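Local coordinates for protein telomerase reverse transcriptase (Candida tropicalis MYA-3404, PDB 6ZD1) that probably extends chromosome ends by reverse transcription, adding simple telomeric repeats copied from a template within the RNA component of the telomerase ribonucleoprotein, at residues K211-K214 / G215-Q219; S605-S608 / L609-R613. All coordinates share one frame; numbering follows the deposited sequence.

Interaction 1 of 2, residues K211-K214 / G215-Q219; sequences KYAK and GNLVQ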
loop_
_atom_site.group_PDB
_atom_site.type_symbol
_atom_site.label_atom_id
_atom_site.label_comp_id
_atom_site.label_asym_id
_atom_site.label_seq_id
_atom_site.Cartn_x
_atom_site.Cartn_y
_atom_site.Cartn_z
ATOM N N LYS A 211 18.565 18.686 -0.810
ATOM C CA LYS A 211 19.780 17.882 -0.717
ATOM C C LYS A 211 19.726 16.685 -1.660
ATOM O O LYS A 211 20.721 16.363 -2.322
ATOM C CB LYS A 211 19.996 17.430 0.727
ATOM C CG LYS A 211 20.125 18.587 1.709
ATOM C CD LYS A 211 20.053 18.114 3.154
ATOM C CE LYS A 211 20.085 19.291 4.124
ATOM N NZ LYS A 211 18.988 20.272 3.875
ATOM N N TYR A 212 18.572 16.016 -1.738
ATOM C CA TYR A 212 18.438 14.860 -2.617
ATOM C C TYR A 212 18.536 15.255 -4.088
ATOM O O TYR A 212 19.026 14.469 -4.907
ATOM C CB TYR A 212 17.110 14.149 -2.335
ATOM C CG TYR A 212 16.793 12.999 -3.268
ATOM C CD1 TYR A 212 17.269 11.717 -3.012
ATOM C CD2 TYR A 212 16.002 13.191 -4.394
ATOM C CE1 TYR A 212 16.974 10.661 -3.860
ATOM C CE2 TYR A 212 15.703 12.143 -5.247
ATOM C CZ TYR A 212 16.190 10.882 -4.977
ATOM O OH TYR A 212 15.888 9.845 -5.828
ATOM N N ALA A 213 18.093 16.467 -4.438
ATOM C CA ALA A 213 18.112 16.892 -5.835
ATOM C C ALA A 213 19.526 17.146 -6.335
ATOM O O ALA A 213 19.807 16.952 -7.525
ATOM C CB ALA A 213 17.261 18.150 -6.015
ATOM N N LYS A 214 20.428 17.577 -5.454
ATOM C CA LYS A 214 21.783 17.887 -5.893
ATOM C C LYS A 214 22.561 16.620 -6.217
ATOM O O LYS A 214 23.327 16.586 -7.188
ATOM C CB LYS A 214 22.508 18.705 -4.824
ATOM C CG LYS A 214 22.008 20.133 -4.692
ATOM C CD LYS A 214 22.695 20.852 -3.541
ATOM C CE LYS A 214 22.435 22.351 -3.586
ATOM N NZ LYS A 214 20.981 22.673 -3.658
ATOM N N GLY A 215 22.379 15.567 -5.423
ATOM C CA GLY A 215 23.132 14.348 -5.640
ATOM C C GLY A 215 22.516 13.339 -6.580
ATOM O O GLY A 215 23.190 12.375 -6.959
ATOM N N ASN A 216 21.261 13.533 -6.986
ATOM C CA ASN A 216 20.570 12.555 -7.819
ATOM C C ASN A 216 19.873 13.134 -9.040
ATOM O O ASN A 216 19.612 12.378 -9.984
ATOM C CB ASN A 216 19.531 11.784 -6.993
ATOM C CG ASN A 216 20.148 11.065 -5.815
ATOM O OD1 ASN A 216 20.575 9.915 -5.929
ATOM N ND2 ASN A 216 20.203 11.740 -4.673
ATOM N N LEU A 217 19.562 14.425 -9.063
ATOM C CA LEU A 217 18.755 14.997 -10.124
ATOM C C LEU A 217 19.541 16.065 -10.874
ATOM O O LEU A 217 20.629 16.477 -10.468
ATOM C CB LEU A 217 17.454 15.588 -9.566
ATOM C CG LEU A 217 16.599 14.637 -8.726
ATOM C CD1 LEU A 217 15.332 15.330 -8.257
ATOM C CD2 LEU A 217 16.267 13.378 -9.507
ATOM N N VAL A 218 18.961 16.507 -11.987
ATOM C CA VAL A 218 19.528 17.566 -12.817
ATOM C C VAL A 218 18.372 18.325 -13.457
ATOM O O VAL A 218 17.368 17.728 -13.856
ATOM C CB VAL A 218 20.502 16.999 -13.875
ATOM C CG1 VAL A 218 19.800 15.983 -14.771
ATOM C CG2 VAL A 218 21.108 18.119 -14.698
ATOM N N GLN A 219 18.515 19.648 -13.541
ATOM C CA GLN A 219 17.416 20.505 -13.961
ATOM C C GLN A 219 17.057 20.272 -15.428
ATOM O O GLN A 219 17.820 19.703 -16.212
ATOM C CB GLN A 219 17.768 21.977 -13.752
ATOM C CG GLN A 219 17.499 22.517 -12.351
ATOM C CD GLN A 219 16.596 23.736 -12.360
ATOM O OE1 GLN A 219 15.788 23.917 -13.274
ATOM N NE2 GLN A 219 16.731 24.583 -11.345
#

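Interaction 2 of 2, residues S605-S608 / L609-R613; sequences SSNS and LETIR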
loop_
_atom_site.group_PDB
_atom_site.type_symbol
_atom_site.label_atom_id
_atom_site.label_comp_id
_atom_site.label_asym_id
_atom_site.label_seq_id
_atom_site.Cartn_x
_atom_site.Cartn_y
_atom_site.Cartn_z
ATOM N N SER A 605 2.986 -1.003 -8.315
ATOM C CA SER A 605 4.188 -0.424 -8.899
ATOM C C SER A 605 5.457 -0.864 -8.185
ATOM O O SER A 605 6.548 -0.684 -8.731
ATOM C CB SER A 605 4.105 1.103 -8.887
ATOM O OG SER A 605 3.054 1.559 -9.718
ATOM N N SER A 606 5.346 -1.408 -6.973
ATOM C CA SER A 606 6.510 -1.806 -6.196
ATOM C C SER A 606 6.510 -3.270 -5.774
ATOM O O SER A 606 7.562 -3.768 -5.356
ATOM C CB SER A 606 6.632 -0.931 -4.936
ATOM O OG SER A 606 6.512 0.444 -5.257
ATOM N N ASN A 607 5.387 -3.976 -5.884
ATOM C CA ASN A 607 5.293 -5.358 -5.437
ATOM C C ASN A 607 4.639 -6.210 -6.515
ATOM O O ASN A 607 3.917 -5.713 -7.383
ATOM C CB ASN A 607 4.478 -5.488 -4.138
ATOM C CG ASN A 607 4.869 -4.466 -3.093
ATOM O OD1 ASN A 607 5.808 -4.672 -2.325
ATOM N ND2 ASN A 607 4.138 -3.360 -3.050
ATOM N N SER A 608 4.896 -7.513 -6.436
ATOM C CA SER A 608 4.218 -8.478 -7.284
ATOM C C SER A 608 2.841 -8.802 -6.712
ATOM O O SER A 608 2.538 -8.510 -5.553
ATOM C CB SER A 608 5.043 -9.757 -7.418
ATOM O OG SER A 608 5.144 -10.429 -6.174
ATOM N N LEU A 609 1.995 -9.400 -7.555
ATOM C CA LEU A 609 0.661 -9.789 -7.106
ATOM C C LEU A 609 0.727 -10.837 -6.003
ATOM O O LEU A 609 -0.074 -10.805 -5.063
ATOM C CB LEU A 609 -0.164 -10.309 -8.279
ATOM C CG LEU A 609 -1.007 -9.270 -9.013
ATOM C CD1 LEU A 609 -2.017 -9.950 -9.924
ATOM C CD2 LEU A 609 -1.702 -8.353 -8.022
ATOM N N GLU A 610 1.676 -11.777 -6.100
ATOM C CA GLU A 610 1.815 -12.779 -5.048
ATOM C C GLU A 610 2.177 -12.132 -3.721
ATOM O O GLU A 610 1.745 -12.599 -2.661
ATOM C CB GLU A 610 2.877 -13.817 -5.426
ATOM C CG GLU A 610 2.637 -14.538 -6.742
ATOM C CD GLU A 610 3.332 -13.867 -7.912
ATOM O OE1 GLU A 610 3.019 -14.215 -9.071
ATOM O OE2 GLU A 610 4.194 -12.994 -7.674
ATOM N N THR A 611 2.956 -11.047 -3.765
ATOM C CA THR A 611 3.269 -10.307 -2.548
ATOM C C THR A 611 2.058 -9.527 -2.056
ATOM O O THR A 611 1.773 -9.512 -0.853
ATOM C CB THR A 611 4.452 -9.371 -2.793
ATOM O OG1 THR A 611 5.638 -10.150 -2.999
ATOM C CG2 THR A 611 4.657 -8.442 -1.603
ATOM N N ILE A 612 1.328 -8.880 -2.969
ATOM C CA ILE A 612 0.100 -8.194 -2.572
ATOM C C ILE A 612 -0.873 -9.187 -1.956
ATOM O O ILE A 612 -1.454 -8.939 -0.893
ATOM C CB ILE A 612 -0.534 -7.471 -3.772
ATOM C CG1 ILE A 612 0.318 -6.278 -4.190
ATOM C CG2 ILE A 612 -1.943 -7.014 -3.426
ATOM C CD1 ILE A 612 -0.223 -5.562 -5.403
ATOM N N ARG A 613 -1.032 -10.344 -2.597
ATOM C CA ARG A 613 -1.991 -11.330 -2.118
ATOM C C ARG A 613 -1.602 -11.836 -0.736
ATOM O O ARG A 613 -2.417 -11.814 0.195
ATOM C CB ARG A 613 -2.085 -12.475 -3.123
ATOM C CG ARG A 613 -2.727 -13.732 -2.589
ATOM C CD ARG A 613 -1.707 -14.847 -2.503
ATOM N NE ARG A 613 -2.343 -16.135 -2.265
ATOM C CZ ARG A 613 -1.715 -17.301 -2.354
ATOM N NH1 ARG A 613 -0.428 -17.336 -2.676
ATOM N NH2 ARG A 613 -2.372 -18.430 -2.125
#

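Interaction 1 of 2, residues K211-K214 / G215-Q219
The side-chain amide of Asn216 lies against one face of the Tyr212 ring, the two planes tilted only 19° from each other, although the side chains themselves run at about a right angle. The amide sits off the ring centre: Asn216 ND2 lies over the rim, 3.4 Å from Tyr212 CD1. Behind it, Asn216 CB rests over the same ring at 4.2 Å from the centroid, a CH-pi contact from nearly straight above. Both groups are set by their first torsions, the Tyr212 ring standing opposite its own backbone N (chi1 175°) and the Asn216 amide carbon lying beside its own backbone N, anti to the carbonyl carbon (chi1 -58°), which turns it back to Tyr212.

What fixes the rotation of the amide is a hydrogen bond from Asn216 ND2 to Tyr212 O, 3.0 Å long and almost straight, lying in both the amide and the carbonyl planes and using a lone pair of the oxygen. The backbone Asn216 N adds a weak bond to this carbonyl. One residue on, Leu217 N donates to Ala213 O at 3.0 Å, and Leu217 CD1 packs on Ala213 CB (4.1 Å), while Leu217 CG comes obliquely toward the ring. The phenol oxygen of Tyr212 is held by Asp345 and Arg458. Asn216 and Val218 form backbone bonds to Lys459 and Lys457, pairing the emerging chain with strand 454-458 and its end. Here helix 198-216 gives way to strand 217-220, an outermost strand of a mixed sheet: a helix-to-strand junction in which a side-chain amide binds a carbonyl of the last helical turn.

Interaction 2 of 2, residues S605-S608 / L609-R613
Ile612 N donates to Ser608 O at 2.9 Å in a nearly straight bond that lies in the carbonyl plane, the first i to i+4 backbone bond at the start of helix 609-637. Beside it, Ser608 OG accepts from Thr611 N, a weak bond of 3.3 Å bent to 152°. The hydroxyl reaches that N-H because it sits between the backbone N and the carbonyl carbon of its own residue (chi1 66°).

Ser608 is thus the N-cap, its side chain accepting from a backbone N-H of the first turn, the classic capping bond. Its hydroxyl also lies near the Glu610 carboxylate, 3.1 Å from Ser608 OG to Glu610 OE2. Glu610 folds back over the cap through a bend at chi2 (93°), which places its negative charge at the helix N terminus, where the helix dipole would be expected to favour it. Asn307 O, in the loop before helix 309-326, is hydrogen-bonded to both Ser608 OG and Thr611 OG1, which lie 3.2 Å apart.

Outward from the cap, the methyl of Thr611 carries the packing: Thr611 CG2 meets Asn607 CB at 3.9 Å, the two side chains crossing at about a right angle. Asn607 CB also approaches Ile612 CG1 (4.2 Å), while Asn607 ND2 is hydrogen-bonded to Asp603 O, earlier in the same loop. The helix start also packs outward, Leu609 on Tyr672 and Arg613 on Cys676 of helix 670-684.

How the interactions relate
Following the chain, interaction 1 comes first, where helix 198-216 passes into strand 217-220, and closes long before interaction 2 opens at the start of helix 609-637. The two are in series, neither nested nor crossed, and each closes only a local turn with no intervening residues. They mark opposite kinds of junction: residues 211-219 take the chain out of a helix into an outermost strand beside strand 454-458, whereas 605-613 lead it from the loop after helix 582-596 into a long helix that contacts helix 670-684. Their centres lie 30 Å apart and their nearest atoms about 13 Å, without touching.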